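Local coordinates for histone-lysine N-methyltransferase family member SUVH9 (PDB 4NJ5), which acts in gene silencing and may bind methylated DNA and recruit RNA polymerase V to chromatin, although it apparently lacks histone methyltransferase activity, at residues M21-L26 against G52-M57; I251-S256 against P263-N268; L410-R415 against D446-V451; A419-W424 against T465-I470. One frame throughout, in Å; residues are numbered along the deposited sequence.

How the contacts relate
From the N terminus, contact 1 comes first: helix 46-60 returns against helix 8-35 and closes a loop of 25 residues. Contact 2 follows in series, a beta hairpin with six residues between its segments. Contacts 3 and 4 lie later, inside the SET domain, and cross: their segments alternate in the order 410-415, 419-424, 446-451, 465-470, so neither loop encloses the other. Contact 3 joins a loop to strand 448-450, and contact 4 joins the same long loop to the approach to strand 469-475. Contacts 1 and 4 touch through M21, D24 and S25 against W421 and W424, tying helix 8-35 to the SET domain. Contacts 1 and 2 have centres about 38 Å apart.

Contact 1: M21-L26 against G52-M57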
loop_
_atom_site.group_PDB
_atom_site.type_symbol
_atom_site.label_atom_id
_atom_site.label_comp_id
_atom_site.label_asym_id
_atom_site.label_seq_id
_atom_site.Cartn_x
_atom_site.Cartn_y
_atom_site.Cartn_z
ATOM N N MET A 21 -3.350 -7.672 6.535
ATOM C CA MET A 21 -4.609 -7.884 5.822
ATOM C C MET A 21 -5.806 -7.816 6.769
ATOM O O MET A 21 -6.828 -7.178 6.465
ATOM C CB MET A 21 -4.594 -9.220 5.087
ATOM C CG MET A 21 -4.294 -9.108 3.610
ATOM S SD MET A 21 -4.665 -10.654 2.768
ATOM C CE MET A 21 -3.374 -11.697 3.442
ATOM N N ILE A 22 -5.673 -8.470 7.920
ATOM C CA ILE A 22 -6.712 -8.408 8.940
ATOM C C ILE A 22 -6.935 -6.977 9.421
ATOM O O ILE A 22 -8.073 -6.505 9.474
ATOM C CB ILE A 22 -6.389 -9.305 10.148
ATOM C CG1 ILE A 22 -6.529 -10.781 9.768
ATOM C CG2 ILE A 22 -7.309 -8.980 11.316
ATOM C CD1 ILE A 22 -6.321 -11.731 10.932
ATOM N N TYR A 23 -5.850 -6.284 9.756
ATOM C CA TYR A 23 -5.961 -4.917 10.264
ATOM C C TYR A 23 -6.698 -3.987 9.294
ATOM O O TYR A 23 -7.698 -3.357 9.660
ATOM C CB TYR A 23 -4.584 -4.348 10.621
ATOM C CG TYR A 23 -4.639 -2.932 11.152
ATOM C CD1 TYR A 23 -4.986 -2.676 12.474
ATOM C CD2 TYR A 23 -4.344 -1.855 10.332
ATOM C CE1 TYR A 23 -5.039 -1.385 12.961
ATOM C CE2 TYR A 23 -4.398 -0.559 10.809
ATOM C CZ TYR A 23 -4.744 -0.330 12.123
ATOM O OH TYR A 23 -4.796 0.960 12.595
ATOM N N ASP A 24 -6.216 -3.918 8.056
ATOM C CA ASP A 24 -6.835 -3.038 7.067
ATOM C C ASP A 24 -8.275 -3.434 6.715
ATOM O O ASP A 24 -9.134 -2.561 6.519
ATOM C CB ASP A 24 -5.963 -2.918 5.812
ATOM C CG ASP A 24 -4.792 -1.967 6.008
ATOM O OD1 ASP A 24 -4.978 -0.926 6.673
ATOM O OD2 ASP A 24 -3.686 -2.260 5.501
ATOM N N SER A 25 -8.546 -4.739 6.650
ATOM C CA SER A 25 -9.918 -5.192 6.423
ATOM C C SER A 25 -10.846 -4.742 7.549
ATOM O O SER A 25 -11.961 -4.276 7.300
ATOM C CB SER A 25 -9.980 -6.711 6.277
ATOM O OG SER A 25 -9.249 -7.130 5.143
ATOM N N LEU A 26 -10.374 -4.882 8.786
ATOM C CA LEU A 26 -11.147 -4.485 9.959
ATOM C C LEU A 26 -11.439 -2.985 9.945
ATOM O O LEU A 26 -12.588 -2.566 10.136
ATOM C CB LEU A 26 -10.402 -4.859 11.240
ATOM C CG LEU A 26 -11.206 -5.386 12.431
ATOM C CD1 LEU A 26 -10.434 -5.115 13.714
ATOM C CD2 LEU A 26 -12.599 -4.774 12.506
ATOM N N GLY A 52 -7.669 3.333 15.512
ATOM C CA GLY A 52 -7.474 3.010 16.912
ATOM C C GLY A 52 -8.403 1.903 17.375
ATOM O O GLY A 52 -8.007 1.018 18.142
ATOM N N LYS A 53 -9.644 1.947 16.900
ATOM C CA LYS A 53 -10.614 0.922 17.257
ATOM C C LYS A 53 -10.219 -0.436 16.682
ATOM O O LYS A 53 -10.317 -1.458 17.367
ATOM C CB LYS A 53 -12.018 1.307 16.795
ATOM C CG LYS A 53 -13.108 0.459 17.423
ATOM C CD LYS A 53 -12.945 0.414 18.935
ATOM C CE LYS A 53 -14.135 -0.246 19.611
ATOM N NZ LYS A 53 -14.317 -1.655 19.168
ATOM N N ALA A 54 -9.770 -0.441 15.429
ATOM C CA ALA A 54 -9.287 -1.669 14.804
ATOM C C ALA A 54 -8.131 -2.250 15.618
ATOM O O ALA A 54 -8.082 -3.455 15.886
ATOM C CB ALA A 54 -8.858 -1.405 13.372
ATOM N N GLY A 55 -7.215 -1.377 16.024
ATOM C CA GLY A 55 -6.135 -1.774 16.906
ATOM C C GLY A 55 -6.597 -2.429 18.198
ATOM O O GLY A 55 -6.140 -3.521 18.532
ATOM N N SER A 56 -7.501 -1.774 18.924
ATOM C CA SER A 56 -7.943 -2.290 20.224
ATOM C C SER A 56 -8.698 -3.614 20.089
ATOM O O SER A 56 -8.560 -4.521 20.923
ATOM C CB SER A 56 -8.808 -1.260 20.957
ATOM O OG SER A 56 -10.084 -1.136 20.352
ATOM N N MET A 57 -9.497 -3.715 19.032
ATOM C CA MET A 57 -10.200 -4.954 18.728
ATOM C C MET A 57 -9.225 -6.083 18.420
ATOM O O MET A 57 -9.429 -7.217 18.847
ATOM C CB MET A 57 -11.158 -4.762 17.557
ATOM C CG MET A 57 -12.364 -3.915 17.890
ATOM S SD MET A 57 -13.442 -3.718 16.465
ATOM C CE MET A 57 -14.000 -5.405 16.231
#
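A54 is the first residue of helix 46-60 in this segment to meet helix 8-35 closely, and its methyl group lies between two side chains. CE1 of Y23 comes within 3.8 Å of A54 CB from one side chain, and CD1 of L26 within 4.0 Å of it from the other. The L26 methyl also rests near the backbone, with CD1 3.6 Å from A54 O. L26 and A54 are also the nearest CA pair of the two segments, 5.9 Å apart.

At G55 the Y23 ring turns its edge to the backbone: G55 N lies near the ring plane, 3.8 Å from CE1. With CG anti to the backbone N (chi1 180°), Y23 stretches its ring across to the neighbouring helix. G55 O has a separate partner, the indole NE1 of W64.

M57, one turn after A54, reaches both branches of L26. Its CB is 3.9 Å from L26 CD1, and the bend at chi3 (66°) brings the terminal CE to 4.0 Å from L26 CD2.

The short helical segments run at 131° to each other, with axes 9.3 Å apart at closest approach. No hydrogen bond crosses between them, so the evidence points to apolar helix packing in which L26 touches A54 and M57, and Y23 meets A54 CB and, with its edge, the backbone at G55.

Contact 2: I251-S256 against P263-N268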
loop_
_atom_site.group_PDB
_atom_site.type_symbol
_atom_site.label_atom_id
_atom_site.label_comp_id
_atom_site.label_asym_id
_atom_site.label_seq_id
_atom_site.Cartn_x
_atom_site.Cartn_y
_atom_site.Cartn_z
ATOM N N ILE A 251 14.595 8.523 -20.547
ATOM C CA ILE A 251 14.434 8.567 -21.991
ATOM C C ILE A 251 13.255 9.450 -22.350
ATOM O O ILE A 251 13.344 10.297 -23.236
ATOM C CB ILE A 251 14.153 7.159 -22.543
ATOM C CG1 ILE A 251 15.278 6.199 -22.152
ATOM C CG2 ILE A 251 13.958 7.203 -24.049
ATOM C CD1 ILE A 251 14.857 4.750 -22.151
ATOM N N ASN A 252 12.149 9.242 -21.643
ATOM C CA ASN A 252 10.905 9.943 -21.916
ATOM C C ASN A 252 10.057 10.008 -20.648
ATOM O O ASN A 252 9.981 9.032 -19.899
ATOM C CB ASN A 252 10.142 9.218 -23.026
ATOM C CG ASN A 252 9.047 10.065 -23.633
ATOM O OD1 ASN A 252 7.996 10.269 -23.026
ATOM N ND2 ASN A 252 9.284 10.556 -24.846
ATOM N N PHE A 253 9.425 11.152 -20.400
ATOM C CA PHE A 253 8.663 11.333 -19.165
ATOM C C PHE A 253 7.176 11.007 -19.296
ATOM O O PHE A 253 6.426 11.101 -18.325
ATOM C CB PHE A 253 8.863 12.739 -18.594
ATOM C CG PHE A 253 10.104 12.880 -17.762
ATOM C CD1 PHE A 253 10.254 12.145 -16.597
ATOM C CD2 PHE A 253 11.118 13.746 -18.140
ATOM C CE1 PHE A 253 11.394 12.267 -15.826
ATOM C CE2 PHE A 253 12.259 13.875 -17.374
ATOM C CZ PHE A 253 12.398 13.134 -16.215
ATOM N N ASP A 254 6.759 10.616 -20.496
ATOM C CA ASP A 254 5.381 10.194 -20.729
ATOM C C ASP A 254 5.266 9.357 -22.003
ATOM O O ASP A 254 5.123 9.910 -23.095
ATOM C CB ASP A 254 4.451 11.410 -20.809
ATOM C CG ASP A 254 2.987 11.021 -20.826
ATOM O OD1 ASP A 254 2.684 9.870 -20.448
ATOM O OD2 ASP A 254 2.143 11.863 -21.205
ATOM N N ILE A 255 5.343 8.032 -21.866
ATOM C CA ILE A 255 5.198 7.123 -23.004
ATOM C C ILE A 255 3.724 6.940 -23.287
ATOM O O ILE A 255 3.329 6.611 -24.401
ATOM C CB ILE A 255 5.831 5.751 -22.737
ATOM C CG1 ILE A 255 5.118 5.054 -21.577
ATOM C CG2 ILE A 255 7.303 5.895 -22.464
ATOM C CD1 ILE A 255 5.522 3.598 -21.413
ATOM N N SER A 256 2.905 7.159 -22.264
ATOM C CA SER A 256 1.467 7.271 -22.460
ATOM C C SER A 256 1.235 8.345 -23.473
ATOM O O SER A 256 0.283 8.334 -24.225
ATOM C CB SER A 256 0.780 7.620 -21.156
ATOM O OG SER A 256 0.177 8.884 -21.254
ATOM N N PRO A 263 1.419 11.425 -16.383
ATOM C CA PRO A 263 2.542 10.990 -17.222
ATOM C C PRO A 263 3.074 9.623 -16.804
ATOM O O PRO A 263 3.036 9.295 -15.623
ATOM C CB PRO A 263 3.601 12.071 -16.977
ATOM C CG PRO A 263 3.249 12.658 -15.646
ATOM C CD PRO A 263 1.755 12.606 -15.568
ATOM N N VAL A 264 3.547 8.834 -17.767
ATOM C CA VAL A 264 4.143 7.537 -17.463
ATOM C C VAL A 264 5.635 7.564 -17.764
ATOM O O VAL A 264 6.040 7.631 -18.923
ATOM C CB VAL A 264 3.488 6.394 -18.261
ATOM C CG1 VAL A 264 4.103 5.056 -17.865
ATOM C CG2 VAL A 264 1.987 6.379 -18.028
ATOM N N TYR A 265 6.448 7.507 -16.716
ATOM C CA TYR A 265 7.893 7.647 -16.868
ATOM C C TYR A 265 8.525 6.446 -17.559
ATOM O O TYR A 265 8.055 5.318 -17.424
ATOM C CB TYR A 265 8.570 7.824 -15.511
ATOM C CG TYR A 265 8.377 9.167 -14.846
ATOM C CD1 TYR A 265 7.456 10.093 -15.326
ATOM C CD2 TYR A 265 9.129 9.509 -13.734
ATOM C CE1 TYR A 265 7.292 11.320 -14.703
ATOM C CE2 TYR A 265 8.976 10.723 -13.111
ATOM C CZ TYR A 265 8.058 11.626 -13.592
ATOM O OH TYR A 265 7.918 12.835 -12.955
ATOM N N LEU A 266 9.606 6.699 -18.289
ATOM C CA LEU A 266 10.409 5.634 -18.872
ATOM C C LEU A 266 11.870 5.859 -18.508
ATOM O O LEU A 266 12.479 6.839 -18.932
ATOM C CB LEU A 266 10.247 5.596 -20.389
ATOM C CG LEU A 266 11.115 4.535 -21.066
ATOM C CD1 LEU A 266 10.681 3.147 -20.623
ATOM C CD2 LEU A 266 11.069 4.663 -22.578
ATOM N N PHE A 267 12.429 4.944 -17.725
ATOM C CA PHE A 267 13.762 5.126 -17.167
ATOM C C PHE A 267 14.684 3.968 -17.517
ATOM O O PHE A 267 14.280 2.811 -17.474
ATOM C CB PHE A 267 13.670 5.274 -15.650
ATOM C CG PHE A 267 14.982 5.568 -14.992
ATOM C CD1 PHE A 267 15.519 6.844 -15.037
ATOM C CD2 PHE A 267 15.676 4.574 -14.320
ATOM C CE1 PHE A 267 16.728 7.122 -14.429
ATOM C CE2 PHE A 267 16.884 4.846 -13.708
ATOM C CZ PHE A 267 17.411 6.123 -13.764
ATOM N N ASN A 268 15.927 4.288 -17.859
ATOM C CA ASN A 268 16.910 3.269 -18.211
ATOM C C ASN A 268 18.326 3.737 -17.900
ATOM O O ASN A 268 18.929 4.483 -18.672
ATOM C CB ASN A 268 16.773 2.886 -19.688
ATOM C CG ASN A 268 17.765 1.813 -20.119
ATOM O OD1 ASN A 268 18.456 1.214 -19.295
ATOM N ND2 ASN A 268 17.830 1.563 -21.423
#
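L266 pairs with N252 in an antiparallel, hydrogen-bonded bridge, the one beta bridge between the two arms of this hairpin. L266 N donates to N252 O at 2.9 Å, while the return bond from I251 N to L266 O is weak. Beyond the bridge the first arm leaves strand geometry, yet I255 N still reaches V264 O in the carbonyl plane at 3.1 Å.

The tighter part of the contact is apolar. I255 CG2 lies 3.6 Å from L266 CB, and I255 CG1 packs on V264 CG1, placed there by a chi1 of 63° that sets CG1 in the crowded position between backbone N and carbonyl carbon. S256 CB closes on V264 CG2 at 3.6 Å. These four residues are buried, and L266 also packs on V365 of the adjacent strand 363-367 and on W373 of strand 373-377.

The other side is more open. F253, only partly buried, directs its edge at one face of the Y265 ring in a T-shaped pair, with centroids 4.9 Å apart and planes at 71°; Y250 stacks on F253, and Y265 OH bonds L238 O. Near the turn, D254 OD1 takes V264 N at 3.0 Å from above the carboxylate plane and S256 OG on its syn side, while OD2 accepts from G258 N. An Asx turn, D254 N to N252 OD1 at 2.8 Å, shapes this arm.

One carboxylate therefore gathers three donors: through V264 N it stands in for a backbone acceptor across the arms, through S256 OG and G258 N it ties down the start of the turn, and these donors would plausibly stabilise its negative charge.

Contact 3: L410-R415 against D446-V451; sequences LVYPAR and DFAMDV
V411 and M449 form a single antiparallel bridge of the hydrogen-bonded kind, through which the loop 410-415 lines one edge of strand 448-450 in the SET domain; the backbone of A448 and D450 bonds strand 393-395. V411 N donates to M449 O at 2.8 Å with an angle of 163° at the hydrogen. The return bond, M449 N to V411 O, is equally short at 2.8 Å, and both donors lie in the plane of the carbonyl they meet.

One water continues the link past the bridge, accepting from A414 N at 3.1 Å and donating to F447 O at 2.8 Å. It joins the backbones where the loop enters the 3-10 segment 413-415 and direct pairing has ended.

Farther out, two CH-pi contacts flank the backbone. CG of P413 sits over one face of the F447 ring, 4.2 Å from its centroid, a ring turned beneath the proline by a chi1 of 75°. In the other pair the roles of the segments swap: A448 CB approaches the Y412 ring off-centre, 4.1 Å from the centroid. R415 NH2 also lies over a face of that tyrosine ring, near its rim.

The outermost packing is between methyl groups. L410 CD2 touches A448 CB at 3.9 Å, with A400 of helix 397-405 packing on both residues, and V411 CG2 meets V451 CG2 at 3.9 Å.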
loop_
_atom_site.group_PDB
_atom_site.type_symbol
_atom_site.label_atom_id
_atom_site.label_comp_id
_atom_site.label_asym_id
_atom_site.label_seq_id
_atom_site.Cartn_x
_atom_site.Cartn_y
_atom_site.Cartn_z
ATOM N N LEU A 410 0.134 -14.955 -26.904
ATOM C CA LEU A 410 -1.030 -14.216 -26.418
ATOM C C LEU A 410 -1.157 -14.267 -24.897
ATOM O O LEU A 410 -0.761 -15.246 -24.263
ATOM C CB LEU A 410 -2.306 -14.771 -27.053
ATOM C CG LEU A 410 -2.897 -14.055 -28.269
ATOM C CD1 LEU A 410 -1.816 -13.476 -29.164
ATOM C CD2 LEU A 410 -3.774 -15.020 -29.054
ATOM N N VAL A 411 -1.722 -13.212 -24.319
ATOM C CA VAL A 411 -1.976 -13.172 -22.884
ATOM C C VAL A 411 -3.403 -13.613 -22.574
ATOM O O VAL A 411 -4.360 -13.132 -23.179
ATOM C CB VAL A 411 -1.744 -11.766 -22.305
ATOM C CG1 VAL A 411 -2.096 -11.738 -20.825
ATOM C CG2 VAL A 411 -0.304 -11.342 -22.521
ATOM N N TYR A 412 -3.536 -14.536 -21.631
ATOM C CA TYR A 412 -4.843 -15.031 -21.226
ATOM C C TYR A 412 -5.130 -14.600 -19.794
ATOM O O TYR A 412 -4.638 -15.214 -18.847
ATOM C CB TYR A 412 -4.906 -16.555 -21.356
ATOM C CG TYR A 412 -4.791 -17.045 -22.784
ATOM C CD1 TYR A 412 -5.924 -17.342 -23.530
ATOM C CD2 TYR A 412 -3.549 -17.203 -23.389
ATOM C CE1 TYR A 412 -5.824 -17.789 -24.838
ATOM C CE2 TYR A 412 -3.438 -17.646 -24.695
ATOM C CZ TYR A 412 -4.580 -17.938 -25.414
ATOM O OH TYR A 412 -4.474 -18.378 -26.715
ATOM N N PRO A 413 -5.927 -13.532 -19.636
ATOM C CA PRO A 413 -6.244 -12.937 -18.333
ATOM C C PRO A 413 -6.838 -13.941 -17.353
ATOM O O PRO A 413 -6.683 -13.771 -16.144
ATOM C CB PRO A 413 -7.270 -11.850 -18.678
ATOM C CG PRO A 413 -7.762 -12.187 -20.047
ATOM C CD PRO A 413 -6.612 -12.834 -20.737
ATOM N N ALA A 414 -7.492 -14.979 -17.864
ATOM C CA ALA A 414 -8.040 -16.025 -17.009
ATOM C C ALA A 414 -6.956 -16.710 -16.178
ATOM O O ALA A 414 -7.244 -17.283 -15.127
ATOM C CB ALA A 414 -8.784 -17.053 -17.839
ATOM N N ARG A 415 -5.715 -16.650 -16.651
ATOM C CA ARG A 415 -4.619 -17.358 -16.002
ATOM C C ARG A 415 -3.953 -16.558 -14.884
ATOM O O ARG A 415 -3.156 -17.105 -14.125
ATOM C CB ARG A 415 -3.582 -17.807 -17.033
ATOM C CG ARG A 415 -4.196 -18.487 -18.237
ATOM C CD ARG A 415 -3.221 -19.431 -18.918
ATOM N NE ARG A 415 -3.772 -19.947 -20.168
ATOM C CZ ARG A 415 -3.054 -20.177 -21.262
ATOM N NH1 ARG A 415 -1.750 -19.942 -21.263
ATOM N NH2 ARG A 415 -3.642 -20.640 -22.359
ATOM N N ASP A 446 -12.551 -16.374 -21.043
ATOM C CA ASP A 446 -11.796 -17.221 -21.969
ATOM C C ASP A 446 -11.163 -16.483 -23.146
ATOM O O ASP A 446 -10.532 -17.110 -23.998
ATOM C CB ASP A 446 -12.646 -18.393 -22.476
ATOM C CG ASP A 446 -13.931 -17.952 -23.166
ATOM O OD1 ASP A 446 -13.983 -16.837 -23.721
ATOM O OD2 ASP A 446 -14.899 -18.741 -23.155
ATOM N N PHE A 447 -11.320 -15.164 -23.201
ATOM C CA PHE A 447 -10.755 -14.415 -24.323
ATOM C C PHE A 447 -9.250 -14.191 -24.180
ATOM O O PHE A 447 -8.681 -14.338 -23.099
ATOM C CB PHE A 447 -11.495 -13.089 -24.556
ATOM C CG PHE A 447 -11.173 -12.012 -23.556
ATOM C CD1 PHE A 447 -11.958 -11.836 -22.428
ATOM C CD2 PHE A 447 -10.106 -11.147 -23.764
ATOM C CE1 PHE A 447 -11.671 -10.837 -21.518
ATOM C CE2 PHE A 447 -9.815 -10.150 -22.855
ATOM C CZ PHE A 447 -10.597 -9.995 -21.733
ATOM N N ALA A 448 -8.609 -13.837 -25.286
ATOM C CA ALA A 448 -7.172 -13.620 -25.287
ATOM C C ALA A 448 -6.854 -12.176 -25.618
ATOM O O ALA A 448 -7.665 -11.471 -26.210
ATOM C CB ALA A 448 -6.493 -14.555 -26.276
ATOM N N MET A 449 -5.662 -11.741 -25.230
ATOM C CA MET A 449 -5.223 -10.383 -25.482
ATOM C C MET A 449 -3.881 -10.388 -26.185
ATOM O O MET A 449 -2.975 -11.141 -25.820
ATOM C CB MET A 449 -5.096 -9.610 -24.169
ATOM C CG MET A 449 -6.362 -9.588 -23.344
ATOM S SD MET A 449 -6.182 -8.639 -21.826
ATOM C CE MET A 449 -5.861 -7.011 -22.487
ATOM N N ASP A 450 -3.757 -9.545 -27.198
ATOM C CA ASP A 450 -2.469 -9.301 -27.817
ATOM C C ASP A 450 -1.927 -7.989 -27.259
ATOM O O ASP A 450 -2.632 -6.977 -27.242
ATOM C CB ASP A 450 -2.610 -9.224 -29.337
ATOM C CG ASP A 450 -1.273 -9.134 -30.038
ATOM O OD1 ASP A 450 -0.848 -10.139 -30.646
ATOM O OD2 ASP A 450 -0.642 -8.062 -29.977
ATOM N N VAL A 451 -0.684 -8.019 -26.789
ATOM C CA VAL A 451 -0.023 -6.824 -26.277
ATOM C C VAL A 451 1.325 -6.606 -26.955
ATOM O O VAL A 451 2.226 -5.994 -26.384
ATOM C CB VAL A 451 0.181 -6.890 -24.745
ATOM C CG1 VAL A 451 -1.157 -6.843 -24.024
ATOM C CG2 VAL A 451 0.962 -8.140 -24.358
HETATM O O HOH W 1 -8.081 -15.799 -20.790
#

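Contact 4: A419-W424 against T465-I470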
loop_
_atom_site.group_PDB
_atom_site.type_symbol
_atom_site.label_atom_id
_atom_site.label_comp_id
_atom_site.label_asym_id
_atom_site.label_seq_id
_atom_site.Cartn_x
_atom_site.Cartn_y
_atom_site.Cartn_z
ATOM N N ALA A 419 -4.866 -15.643 -5.916
ATOM C CA ALA A 419 -5.225 -16.563 -4.840
ATOM C C ALA A 419 -4.429 -16.323 -3.563
ATOM O O ALA A 419 -4.863 -16.704 -2.475
ATOM C CB ALA A 419 -5.076 -18.007 -5.302
ATOM N N ARG A 420 -3.271 -15.689 -3.701
ATOM C CA ARG A 420 -2.436 -15.362 -2.548
ATOM C C ARG A 420 -3.147 -14.420 -1.575
ATOM O O ARG A 420 -2.926 -14.475 -0.363
ATOM C CB ARG A 420 -1.104 -14.757 -3.008
ATOM C CG ARG A 420 -0.410 -13.903 -1.960
ATOM C CD ARG A 420 1.076 -14.192 -1.887
ATOM N NE ARG A 420 1.876 -13.014 -2.203
ATOM C CZ ARG A 420 3.013 -12.702 -1.593
ATOM N NH1 ARG A 420 3.677 -11.611 -1.946
ATOM N NH2 ARG A 420 3.487 -13.477 -0.630
ATOM N N TRP A 421 -4.018 -13.570 -2.107
ATOM C CA TRP A 421 -4.656 -12.540 -1.302
ATOM C C TRP A 421 -6.158 -12.754 -1.159
ATOM O O TRP A 421 -6.910 -11.794 -1.003
ATOM C CB TRP A 421 -4.381 -11.166 -1.914
ATOM C CG TRP A 421 -2.939 -10.922 -2.190
ATOM C CD1 TRP A 421 -2.258 -11.244 -3.327
ATOM C CD2 TRP A 421 -1.985 -10.319 -1.309
ATOM N NE1 TRP A 421 -0.942 -10.868 -3.213
ATOM C CE2 TRP A 421 -0.746 -10.298 -1.981
ATOM C CE3 TRP A 421 -2.059 -9.785 -0.017
ATOM C CZ2 TRP A 421 0.408 -9.769 -1.410
ATOM C CZ3 TRP A 421 -0.913 -9.262 0.550
ATOM C CH2 TRP A 421 0.303 -9.257 -0.146
ATOM N N GLU A 422 -6.599 -14.005 -1.200
ATOM C CA GLU A 422 -8.029 -14.286 -1.099
ATOM C C GLU A 422 -8.610 -14.032 0.293
ATOM O O GLU A 422 -9.823 -13.930 0.456
ATOM C CB GLU A 422 -8.355 -15.694 -1.618
ATOM C CG GLU A 422 -8.333 -15.789 -3.139
ATOM C CD GLU A 422 -8.680 -17.169 -3.663
ATOM O OE1 GLU A 422 -8.990 -18.060 -2.848
ATOM O OE2 GLU A 422 -8.643 -17.363 -4.897
ATOM N N ASP A 423 -7.737 -13.923 1.288
ATOM C CA ASP A 423 -8.169 -13.629 2.654
ATOM C C ASP A 423 -8.424 -12.138 2.874
ATOM O O ASP A 423 -8.754 -11.712 3.978
ATOM C CB ASP A 423 -7.150 -14.144 3.672
ATOM C CG ASP A 423 -7.121 -15.655 3.746
ATOM O OD1 ASP A 423 -8.101 -16.298 3.298
ATOM O OD2 ASP A 423 -6.128 -16.204 4.267
ATOM N N TRP A 424 -8.258 -11.348 1.820
ATOM C CA TRP A 424 -8.543 -9.916 1.874
ATOM C C TRP A 424 -10.028 -9.681 2.144
ATOM O O TRP A 424 -10.890 -10.186 1.424
ATOM C CB TRP A 424 -8.110 -9.252 0.564
ATOM C CG TRP A 424 -8.409 -7.795 0.473
ATOM C CD1 TRP A 424 -9.248 -7.187 -0.413
ATOM C CD2 TRP A 424 -7.869 -6.754 1.297
ATOM N NE1 TRP A 424 -9.266 -5.830 -0.194
ATOM C CE2 TRP A 424 -8.428 -5.538 0.850
ATOM C CE3 TRP A 424 -6.970 -6.732 2.366
ATOM C CZ2 TRP A 424 -8.116 -4.312 1.437
ATOM C CZ3 TRP A 424 -6.661 -5.514 2.949
ATOM C CH2 TRP A 424 -7.234 -4.321 2.483
ATOM N N THR A 465 5.520 -15.321 -8.519
ATOM C CA THR A 465 4.667 -16.226 -7.758
ATOM C C THR A 465 4.225 -15.578 -6.445
ATOM O O THR A 465 3.270 -16.026 -5.813
ATOM C CB THR A 465 5.351 -17.588 -7.497
ATOM O OG1 THR A 465 6.610 -17.383 -6.845
ATOM C CG2 THR A 465 5.588 -18.316 -8.806
ATOM N N ASP A 466 4.917 -14.514 -6.044
ATOM C CA ASP A 466 4.497 -13.729 -4.885
ATOM C C ASP A 466 4.145 -12.291 -5.269
ATOM O O ASP A 466 4.881 -11.354 -4.952
ATOM C CB ASP A 466 5.567 -13.758 -3.790
ATOM C CG ASP A 466 5.692 -15.125 -3.141
ATOM O OD1 ASP A 466 4.737 -15.546 -2.453
ATOM O OD2 ASP A 466 6.739 -15.782 -3.319
ATOM N N PRO A 467 2.998 -12.113 -5.941
ATOM C CA PRO A 467 2.618 -10.807 -6.488
ATOM C C PRO A 467 2.066 -9.849 -5.437
ATOM O O PRO A 467 1.465 -10.282 -4.454
ATOM C CB PRO A 467 1.519 -11.171 -7.489
ATOM C CG PRO A 467 0.868 -12.365 -6.884
ATOM C CD PRO A 467 1.957 -13.131 -6.175
ATOM N N ASN A 468 2.277 -8.554 -5.652
ATOM C CA ASN A 468 1.677 -7.528 -4.808
ATOM C C ASN A 468 0.509 -6.834 -5.503
ATOM O O ASN A 468 -0.000 -5.819 -5.025
ATOM C CB ASN A 468 2.722 -6.500 -4.351
ATOM C CG ASN A 468 3.507 -5.897 -5.509
ATOM O OD1 ASN A 468 3.202 -6.131 -6.679
ATOM N ND2 ASN A 468 4.526 -5.107 -5.178
ATOM N N VAL A 469 0.094 -7.389 -6.638
ATOM C CA VAL A 469 -1.018 -6.841 -7.408
ATOM C C VAL A 469 -2.000 -7.941 -7.801
ATOM O O VAL A 469 -1.604 -8.968 -8.353
ATOM C CB VAL A 469 -0.529 -6.137 -8.690
ATOM C CG1 VAL A 469 -1.714 -5.637 -9.505
ATOM C CG2 VAL A 469 0.414 -4.989 -8.348
ATOM N N ILE A 470 -3.279 -7.723 -7.512
ATOM C CA ILE A 470 -4.310 -8.681 -7.891
ATOM C C ILE A 470 -5.128 -8.196 -9.076
ATOM O O ILE A 470 -5.131 -7.004 -9.414
ATOM C CB ILE A 470 -5.278 -8.994 -6.732
ATOM C CG1 ILE A 470 -6.072 -7.744 -6.349
ATOM C CG2 ILE A 470 -4.526 -9.574 -5.540
ATOM C CD1 ILE A 470 -7.238 -8.022 -5.427
#
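The W421 indole presents its edge to the backbone carbonyl of P467, while R420 CG lies over one of its faces, toward the rim. The R420 guanidinium carries D466 OD1 over a face and P467 O at its edge, so P467 O sits beside both flat groups. W421 opens a type I beta turn running to W424, in a SET-domain loop packed against the approach to strand 469-475.

The hydrogen bond of the contact runs from W421 NE1 to P467 O, 2.8 Å long. The oxygen is 10° out of the indole plane, though the donor stands tilted 31° from the carbonyl plane.

R420 and D466 form a salt bridge, with NH2 3.0 Å from OD1. That oxygen stands well out of the guanidinium plane and no N-H points at it, which leaves attraction between charges as the basis of the contact. R420 bends at chi2 and chi3 to reach the site. D466 OD1 has a second salt-bridge partner, R10, and R17 makes a cation-pi contact with W421, both from helix 8-35.

The apolar part rests on I470, whose CG2 lies 3.6 Å from W421 CD1.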